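Local coordinates for protein beta-N-acetylhexosaminidase (Beutenbergia cavernae, PDB 5BU9) that probably hydrolyses terminal non-reducing N-acetyl-D-hexosamine residues from N-acetyl-beta-D-hexosaminides as a member of glycosyl hydrolase family 3, at residues N195-A200 with S271-V276; V182-P187 with F227-T232; V17-A22 with V40-R45. One frame throughout, in Å; residues are numbered along the deposited sequence.

Interaction 1 of 3, residues N195-A200 with S271-V276; sequences NTDTTA and SAAEQV
Two loops at the C-terminal, active-site end of the family 3 TIM barrel meet here: Thr196 and Asp197, in the loop that follows strand 180-186, offer their carbonyls to Glu274 and Gln275, in the loop after strand 264-267. Two adjacent amides are used. Glu274 N reaches Asp197 O at 2.9 Å, entering from above the carbonyl plane, while Gln275 N meets Thr196 O at 3.0 Å and lies in the plane of that carbonyl. The carbonyls are presented by a tight turn in which Asn195 O accepts from both Thr198 N and Thr199 N, and Asn195 OD1 adds an Asx turn by taking Asp197 N at 3.2 Å. Side chains fill in around this pair of bonds. Glu274 CB presses on the backbone, 3.4 Å from Thr198 C, though the carboxylate of Glu274 leads away. With CG anti to the backbone N (chi1 169°) and a bend at chi2, Gln275 carries its amide past the methyl of Thr196 to where OE1 accepts from Val202 N and NE2 donates to Thr232 O. A glycerol lies near the side chain of Asp197. On its way Gln275 OE1 passes 3.4 Å from Ala200 CA.

Interaction 2 of 3, residues V182-P187 with F227-T232; sequences VIKHFP and FVMTST
Anti torsions at chi1 (174°) and chi2 send the chain of selenomethionine Met229 straight out beside Lys184 and His185, all three pointing the same way. Its SE comes to 3.8 Å from His185 CD2, oblique to the ring, and to 4.0 Å from Lys184 CD. Lys184 takes the less roomy chi1 of 65°, with CG between the backbone N and the carbonyl carbon; that CG then rests over the centre of the imidazole of His185, 3.7 Å above its plane. Alongside these groups two parallel strands of the TIM barrel are joined by four backbone bonds. Met229 N meets Ile183 O at 2.8 Å and nearly straight, but the partner of Met229 O is Phe186 N at 2.7 Å: a beta bulge shifts the register by one, and cis peptides precede His185 and Pro187. On the face bearing Ile183, Val228 and Phe186, Val228 CG2 packs on Ile183 CG1 while its CG1 lies 3.8 Å from Phe186 CB. The Lys-His-Phe-Pro run resembles the motif of the NagZ-like branch of family 3. Lys184 NZ pairs with Glu81 and bonds Leu130 O, and His185 ND1 is tied to Asp135. Since Lys184 NZ and His185 NE2 both hold the same oxygen of a bound glycerol, the corner presents two polar groups to one hydroxyl, consistent with a sugar-binding role as in related enzymes.

Interaction 3 of 3, residues V17-A22 with V40-R45; sequences VGTDAA and VFLAGR
Strands 15-20 and 39-43, the two strands of the barrel's N-terminal beta-alpha-beta unit, run parallel and in register, Val17 beside Val40 and Thr19 beside Leu42. The backbone ladder passes from Phe41 N and Val17 O through Thr19 N and Phe41 O to Ala43 N, which reaches Thr19 O at 2.8 Å. It ends with Ala21 N on Ala43 O, also 2.8 Å. The strand backbone sends Val17, Val40, Thr19 and Leu42 to one face and Phe41 to the other; torsions then place their ends. Val17 and Val40 touch lightly through their CG1 methyls at 4.3 Å. In Thr19 the hydroxyl lies trans to the backbone N (chi1 179°), turned to Thr23 O and Glu25 N at the approach to helix 26-35, while its CG2 stays near Phe41 O. Leu42 CD2 lies 3.9 Å from Ala21 O, and Leu42 CB is 4.0 Å from Ala21 CB. On the other face Phe41 has the CA of Gly18 at the edge of its ring, near the ring plane. Asp20, its CG trans to the backbone N (chi1 -180°), closes an Asx turn: Ala22 N meets OD2 at 3.1 Å from above the carboxylate plane. An alanine in place of Asp20 would be likely to leave Ala22 N without this acceptor and the turn at the strand end less firmly set. Beyond the ladder Arg45 curls back on its own segment, its NH2 giving a 2.9 Å bond to Gly44 O, which lies close to the guanidinium plane.

Read from the N terminus, interaction 3 comes first and is complete before the others open: it closes a short loop through helix 26-35 and pairs the two earliest barrel strands. Interaction 2 then spans 40 residues to join strand 180-186 to strand 227-230 of the same sheet. Interaction 1 starts inside that span and ends beyond it, so the two cross, the chain visiting 182-187, 195-200, 227-232 and 271-276 in turn. The two also touch: Thr232 packs against Thr196 through OG1 and against Val276 through CG2. Interactions 2 and 3 share the barrel wall, their centres about 19 Å apart, whereas interaction 1 ties together loops at the C-terminal ends of the barrel strands.

Interaction 1 of 3, residues N195-A200 with S271-V276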
loop_
_atom_site.group_PDB
_atom_site.type_symbol
_atom_site.label_atom_id
_atom_site.label_comp_id
_atom_site.label_asym_id
_atom_site.label_seq_id
_atom_site.Cartn_x
_atom_site.Cartn_y
_atom_site.Cartn_z
ATOM N N ASN A 195 -10.288 -10.580 10.857
ATOM C CA ASN A 195 -9.038 -9.978 10.399
ATOM C C ASN A 195 -8.362 -10.813 9.287
ATOM O O ASN A 195 -7.972 -11.963 9.518
ATOM C CB ASN A 195 -8.061 -9.814 11.578
ATOM C CG ASN A 195 -7.018 -8.748 11.323
ATOM O OD1 ASN A 195 -6.596 -8.515 10.186
ATOM N ND2 ASN A 195 -6.602 -8.085 12.387
ATOM N N THR A 196 -8.140 -10.214 8.121
ATOM C CA THR A 196 -7.528 -10.945 7.014
ATOM C C THR A 196 -6.074 -11.364 7.280
ATOM O O THR A 196 -5.594 -12.282 6.639
ATOM C CB THR A 196 -7.575 -10.148 5.706
ATOM O OG1 THR A 196 -6.967 -8.868 5.901
ATOM C CG2 THR A 196 -9.051 -10.005 5.184
ATOM N N ASP A 197 -5.395 -10.711 8.228
ATOM C CA ASP A 197 -4.045 -11.109 8.648
ATOM C C ASP A 197 -3.997 -12.519 9.190
ATOM O O ASP A 197 -3.071 -13.277 8.890
ATOM C CB ASP A 197 -3.465 -10.162 9.745
ATOM C CG ASP A 197 -3.052 -8.772 9.208
ATOM O OD1 ASP A 197 -3.009 -8.594 7.966
ATOM O OD2 ASP A 197 -2.737 -7.859 10.042
ATOM N N THR A 198 -4.998 -12.870 9.993
ATOM C CA THR A 198 -4.964 -14.098 10.784
ATOM C C THR A 198 -6.074 -15.102 10.474
ATOM O O THR A 198 -6.061 -16.211 10.997
ATOM C CB THR A 198 -5.104 -13.758 12.302
ATOM O OG1 THR A 198 -6.303 -12.996 12.467
ATOM C CG2 THR A 198 -3.948 -12.914 12.795
ATOM N N THR A 199 -7.075 -14.687 9.706
ATOM C CA THR A 199 -8.247 -15.525 9.422
ATOM C C THR A 199 -8.396 -15.632 7.901
ATOM O O THR A 199 -8.045 -14.700 7.201
ATOM C CB THR A 199 -9.539 -14.899 10.060
ATOM O OG1 THR A 199 -9.342 -14.745 11.465
ATOM C CG2 THR A 199 -10.760 -15.795 9.865
ATOM N N ALA A 200 -8.889 -16.749 7.373
ATOM C CA ALA A 200 -9.149 -16.834 5.928
ATOM C C ALA A 200 -10.650 -16.956 5.709
ATOM O O ALA A 200 -11.396 -17.183 6.661
ATOM C CB ALA A 200 -8.407 -18.011 5.286
ATOM N N SER A 271 2.109 -11.635 1.469
ATOM C CA SER A 271 3.181 -12.574 1.818
ATOM C C SER A 271 2.769 -13.548 2.927
ATOM O O SER A 271 3.042 -14.733 2.802
ATOM C CB SER A 271 4.475 -11.829 2.218
ATOM O OG SER A 271 4.437 -11.282 3.529
ATOM N N ALA A 272 2.133 -13.072 4.008
ATOM C CA ALA A 272 1.828 -13.962 5.130
ATOM C C ALA A 272 0.366 -13.887 5.613
ATOM O O ALA A 272 -0.076 -14.727 6.407
ATOM C CB ALA A 272 2.784 -13.676 6.298
ATOM N N ALA A 273 -0.373 -12.888 5.148
ATOM C CA ALA A 273 -1.788 -12.732 5.488
ATOM C C ALA A 273 -2.575 -14.030 5.244
ATOM O O ALA A 273 -2.590 -14.571 4.107
ATOM C CB ALA A 273 -2.391 -11.580 4.683
ATOM N N GLU A 274 -3.221 -14.511 6.299
ATOM C CA GLU A 274 -3.864 -15.807 6.284
ATOM C C GLU A 274 -4.909 -15.878 5.178
ATOM O O GLU A 274 -5.092 -16.918 4.587
ATOM C CB GLU A 274 -4.519 -16.113 7.631
ATOM C CG GLU A 274 -5.060 -17.533 7.760
ATOM C CD GLU A 274 -3.958 -18.614 7.673
ATOM O OE1 GLU A 274 -2.733 -18.281 7.735
ATOM O OE2 GLU A 274 -4.329 -19.802 7.542
ATOM N N GLN A 275 -5.550 -14.747 4.880
ATOM C CA GLN A 275 -6.637 -14.701 3.926
ATOM C C GLN A 275 -6.200 -15.196 2.534
ATOM O O GLN A 275 -7.021 -15.711 1.784
ATOM C CB GLN A 275 -7.181 -13.282 3.825
ATOM C CG GLN A 275 -8.158 -13.078 2.646
ATOM C CD GLN A 275 -9.589 -13.451 3.020
ATOM O OE1 GLN A 275 -9.821 -14.112 4.052
ATOM N NE2 GLN A 275 -10.564 -13.010 2.205
ATOM N N VAL A 276 -4.910 -15.065 2.190
ATOM C CA VAL A 276 -4.496 -15.524 0.853
ATOM C C VAL A 276 -3.497 -16.673 0.833
ATOM O O VAL A 276 -2.934 -16.973 -0.218
ATOM C CB VAL A 276 -3.944 -14.347 0.017
ATOM C CG1 VAL A 276 -5.042 -13.366 -0.238
ATOM C CG2 VAL A 276 -2.713 -13.666 0.698
#

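Interaction 2 of 3, residues V182-P187 with F227-T232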
loop_
_atom_site.group_PDB
_atom_site.type_symbol
_atom_site.label_atom_id
_atom_site.label_comp_id
_atom_site.label_asym_id
_atom_site.label_seq_id
_atom_site.Cartn_x
_atom_site.Cartn_y
_atom_site.Cartn_z
ATOM N N VAL A 182 -0.742 6.510 0.091
ATOM C CA VAL A 182 -1.519 5.424 -0.489
ATOM C C VAL A 182 -2.838 5.316 0.255
ATOM O O VAL A 182 -2.840 4.942 1.412
ATOM C CB VAL A 182 -0.755 4.119 -0.395
ATOM C CG1 VAL A 182 -1.567 2.981 -1.029
ATOM C CG2 VAL A 182 0.644 4.283 -1.058
ATOM N N ILE A 183 -3.965 5.660 -0.359
ATOM C CA ILE A 183 -5.217 5.559 0.405
ATOM C C ILE A 183 -5.597 4.074 0.488
ATOM O O ILE A 183 -5.389 3.319 -0.467
ATOM C CB ILE A 183 -6.335 6.449 -0.204
ATOM C CG1 ILE A 183 -6.603 6.097 -1.654
ATOM C CG2 ILE A 183 -5.936 7.921 -0.136
ATOM C CD1 ILE A 183 -7.839 6.773 -2.167
ATOM N N LYS A 184 -6.087 3.633 1.641
ATOM C CA LYS A 184 -6.310 2.192 1.873
ATOM C C LYS A 184 -7.546 1.994 2.783
ATOM O O LYS A 184 -7.906 2.928 3.507
ATOM C CB LYS A 184 -5.051 1.586 2.477
ATOM C CG LYS A 184 -4.682 2.095 3.877
ATOM C CD LYS A 184 -3.322 1.519 4.247
ATOM C CE LYS A 184 -3.015 1.679 5.713
ATOM N NZ LYS A 184 -1.615 1.212 6.077
ATOM N N HIS A 185 -8.233 0.850 2.741
ATOM C CA HIS A 185 -7.993 -0.286 1.851
ATOM C C HIS A 185 -9.224 -0.523 0.984
ATOM O O HIS A 185 -10.248 -0.978 1.479
ATOM C CB HIS A 185 -7.710 -1.582 2.652
ATOM C CG HIS A 185 -6.794 -1.407 3.821
ATOM N ND1 HIS A 185 -7.147 -0.691 4.945
ATOM C CD2 HIS A 185 -5.550 -1.896 4.060
ATOM C CE1 HIS A 185 -6.154 -0.732 5.819
ATOM N NE2 HIS A 185 -5.174 -1.465 5.311
ATOM N N PHE A 186 -9.113 -0.248 -0.304
ATOM C CA PHE A 186 -10.252 -0.269 -1.209
ATOM C C PHE A 186 -10.771 -1.699 -1.399
ATOM O O PHE A 186 -9.983 -2.624 -1.598
ATOM C CB PHE A 186 -9.844 0.346 -2.554
ATOM C CG PHE A 186 -10.972 0.560 -3.474
ATOM C CD1 PHE A 186 -11.652 1.761 -3.470
ATOM C CD2 PHE A 186 -11.361 -0.429 -4.352
ATOM C CE1 PHE A 186 -12.706 1.994 -4.328
ATOM C CE2 PHE A 186 -12.446 -0.206 -5.235
ATOM C CZ PHE A 186 -13.111 1.001 -5.210
ATOM N N PRO A 187 -12.094 -1.892 -1.367
ATOM C CA PRO A 187 -13.172 -0.880 -1.306
ATOM C C PRO A 187 -13.645 -0.488 0.100
ATOM O O PRO A 187 -14.650 0.231 0.233
ATOM C CB PRO A 187 -14.323 -1.562 -2.073
ATOM C CG PRO A 187 -14.130 -3.047 -1.754
ATOM C CD PRO A 187 -12.604 -3.252 -1.649
ATOM N N PHE A 227 -1.776 6.726 -5.480
ATOM C CA PHE A 227 -1.673 5.305 -5.096
ATOM C C PHE A 227 -2.921 4.921 -4.313
ATOM O O PHE A 227 -3.376 5.665 -3.424
ATOM C CB PHE A 227 -0.449 5.010 -4.205
ATOM C CG PHE A 227 0.886 5.266 -4.861
ATOM C CD1 PHE A 227 1.379 6.563 -4.987
ATOM C CD2 PHE A 227 1.672 4.198 -5.315
ATOM C CE1 PHE A 227 2.622 6.812 -5.589
ATOM C CE2 PHE A 227 2.913 4.423 -5.930
ATOM C CZ PHE A 227 3.395 5.736 -6.075
ATOM N N VAL A 228 -3.454 3.749 -4.628
ATOM C CA VAL A 228 -4.556 3.158 -3.880
ATOM C C VAL A 228 -4.166 1.737 -3.500
ATOM O O VAL A 228 -3.680 0.972 -4.346
ATOM C CB VAL A 228 -5.871 3.157 -4.686
ATOM C CG1 VAL A 228 -6.925 2.367 -3.936
ATOM C CG2 VAL A 228 -6.338 4.606 -4.991
HETATM N N MSE A 229 -4.399 1.374 -2.246
HETATM C CA MSE A 229 -4.208 -0.016 -1.804
HETATM C C MSE A 229 -5.536 -0.780 -1.713
HETATM O O MSE A 229 -6.540 -0.261 -1.223
HETATM C CB MSE A 229 -3.483 -0.075 -0.452
HETATM C CG MSE A 229 -3.393 -1.475 0.103
HETATM SE SE MSE A 229 -2.515 -1.547 1.843
HETATM C CE MSE A 229 -0.725 -1.214 1.285
ATOM N N THR A 230 -5.533 -2.014 -2.196
ATOM C CA THR A 230 -6.708 -2.879 -2.171
ATOM C C THR A 230 -6.676 -3.840 -0.965
ATOM O O THR A 230 -5.600 -4.269 -0.517
ATOM C CB THR A 230 -6.802 -3.711 -3.460
ATOM O OG1 THR A 230 -5.560 -4.404 -3.625
ATOM C CG2 THR A 230 -7.090 -2.811 -4.719
ATOM N N SER A 231 -7.877 -4.133 -0.461
ATOM C CA SER A 231 -8.218 -5.158 0.524
ATOM C C SER A 231 -8.141 -6.586 -0.030
ATOM O O SER A 231 -8.339 -6.781 -1.228
ATOM C CB SER A 231 -9.651 -4.889 0.986
ATOM O OG SER A 231 -10.186 -5.904 1.784
ATOM N N THR A 232 -7.916 -7.586 0.835
ATOM C CA THR A 232 -8.001 -8.973 0.371
ATOM C C THR A 232 -9.290 -9.647 0.836
ATOM O O THR A 232 -9.501 -10.812 0.566
ATOM C CB THR A 232 -6.831 -9.838 0.828
ATOM O OG1 THR A 232 -6.739 -9.775 2.239
ATOM C CG2 THR A 232 -5.512 -9.381 0.198
#

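Interaction 3 of 3, residues V17-A22 with V40-R45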
loop_
_atom_site.group_PDB
_atom_site.type_symbol
_atom_site.label_atom_id
_atom_site.label_comp_id
_atom_site.label_asym_id
_atom_site.label_seq_id
_atom_site.Cartn_x
_atom_site.Cartn_y
_atom_site.Cartn_z
ATOM N N VAL A 17 9.254 -5.113 -1.645
ATOM C CA VAL A 17 9.696 -6.162 -0.705
ATOM C C VAL A 17 10.081 -5.551 0.629
ATOM O O VAL A 17 10.721 -4.492 0.694
ATOM C CB VAL A 17 10.839 -7.009 -1.282
ATOM C CG1 VAL A 17 12.037 -6.149 -1.606
ATOM C CG2 VAL A 17 11.237 -8.063 -0.286
ATOM N N GLY A 18 9.638 -6.207 1.693
ATOM C CA GLY A 18 9.841 -5.725 3.044
ATOM C C GLY A 18 11.266 -5.910 3.513
ATOM O O GLY A 18 11.993 -6.744 2.987
ATOM N N THR A 19 11.675 -5.067 4.458
ATOM C CA THR A 19 12.851 -5.290 5.300
ATOM C C THR A 19 12.450 -4.759 6.666
ATOM O O THR A 19 11.566 -3.905 6.782
ATOM C CB THR A 19 14.129 -4.558 4.792
ATOM O OG1 THR A 19 15.203 -4.822 5.682
ATOM C CG2 THR A 19 13.944 -3.065 4.754
ATOM N N ASP A 20 13.079 -5.270 7.709
ATOM C CA ASP A 20 12.820 -4.763 9.032
ATOM C C ASP A 20 13.280 -3.303 9.066
ATOM O O ASP A 20 14.296 -2.972 8.460
ATOM C CB ASP A 20 13.559 -5.591 10.086
ATOM C CG ASP A 20 13.288 -5.078 11.490
ATOM O OD1 ASP A 20 12.132 -5.275 11.961
ATOM O OD2 ASP A 20 14.201 -4.452 12.093
ATOM N N ALA A 21 12.543 -2.442 9.763
ATOM C CA ALA A 21 12.834 -1.020 9.753
ATOM C C ALA A 21 14.208 -0.687 10.342
ATOM O O ALA A 21 14.740 0.372 10.058
ATOM C CB ALA A 21 11.760 -0.258 10.484
ATOM N N ALA A 22 14.810 -1.588 11.114
ATOM C CA ALA A 22 16.045 -1.242 11.767
ATOM C C ALA A 22 17.247 -1.813 11.049
ATOM O O ALA A 22 18.384 -1.577 11.445
ATOM C CB ALA A 22 16.012 -1.700 13.211
ATOM N N VAL A 40 10.797 -0.850 -1.881
ATOM C CA VAL A 40 10.962 -1.454 -0.575
ATOM C C VAL A 40 9.998 -0.875 0.450
ATOM O O VAL A 40 9.411 0.191 0.271
ATOM C CB VAL A 40 12.411 -1.327 -0.083
ATOM C CG1 VAL A 40 13.342 -2.081 -1.002
ATOM C CG2 VAL A 40 12.812 0.117 -0.032
ATOM N N PHE A 41 9.847 -1.616 1.530
ATOM C CA PHE A 41 8.929 -1.272 2.579
ATOM C C PHE A 41 9.625 -1.537 3.911
ATOM O O PHE A 41 10.135 -2.624 4.129
ATOM C CB PHE A 41 7.644 -2.098 2.465
ATOM C CG PHE A 41 6.756 -1.977 3.650
ATOM C CD1 PHE A 41 5.869 -0.916 3.760
ATOM C CD2 PHE A 41 6.822 -2.903 4.686
ATOM C CE1 PHE A 41 5.044 -0.795 4.889
ATOM C CE2 PHE A 41 6.000 -2.796 5.802
ATOM C CZ PHE A 41 5.111 -1.726 5.901
ATOM N N LEU A 42 9.643 -0.564 4.807
ATOM C CA LEU A 42 10.236 -0.778 6.143
ATOM C C LEU A 42 9.188 -1.269 7.138
ATOM O O LEU A 42 8.211 -0.555 7.404
ATOM C CB LEU A 42 10.891 0.516 6.646
ATOM C CG LEU A 42 12.327 0.734 6.166
ATOM C CD1 LEU A 42 12.415 0.988 4.707
ATOM C CD2 LEU A 42 12.970 1.881 6.938
ATOM N N ALA A 43 9.394 -2.474 7.684
ATOM C CA ALA A 43 8.368 -3.183 8.458
ATOM C C ALA A 43 8.668 -3.189 9.941
ATOM O O ALA A 43 9.799 -2.937 10.344
ATOM C CB ALA A 43 8.226 -4.613 7.981
ATOM N N GLY A 44 7.657 -3.520 10.740
ATOM C CA GLY A 44 7.806 -3.678 12.181
ATOM C C GLY A 44 7.533 -2.443 13.019
ATOM O O GLY A 44 6.626 -1.678 12.713
ATOM N N ARG A 45 8.294 -2.266 14.096
ATOM C CA ARG A 45 8.233 -1.061 14.933
ATOM C C ARG A 45 9.689 -0.769 15.259
ATOM O O ARG A 45 10.397 -1.585 15.849
ATOM C CB ARG A 45 7.364 -1.222 16.221
ATOM C CG ARG A 45 5.840 -1.607 15.995
ATOM C CD ARG A 45 5.003 -0.551 15.208
ATOM N NE ARG A 45 3.578 -0.905 15.073
ATOM C CZ ARG A 45 2.996 -1.467 13.995
ATOM N NH1 ARG A 45 1.692 -1.766 14.017
ATOM N NH2 ARG A 45 3.686 -1.748 12.889
#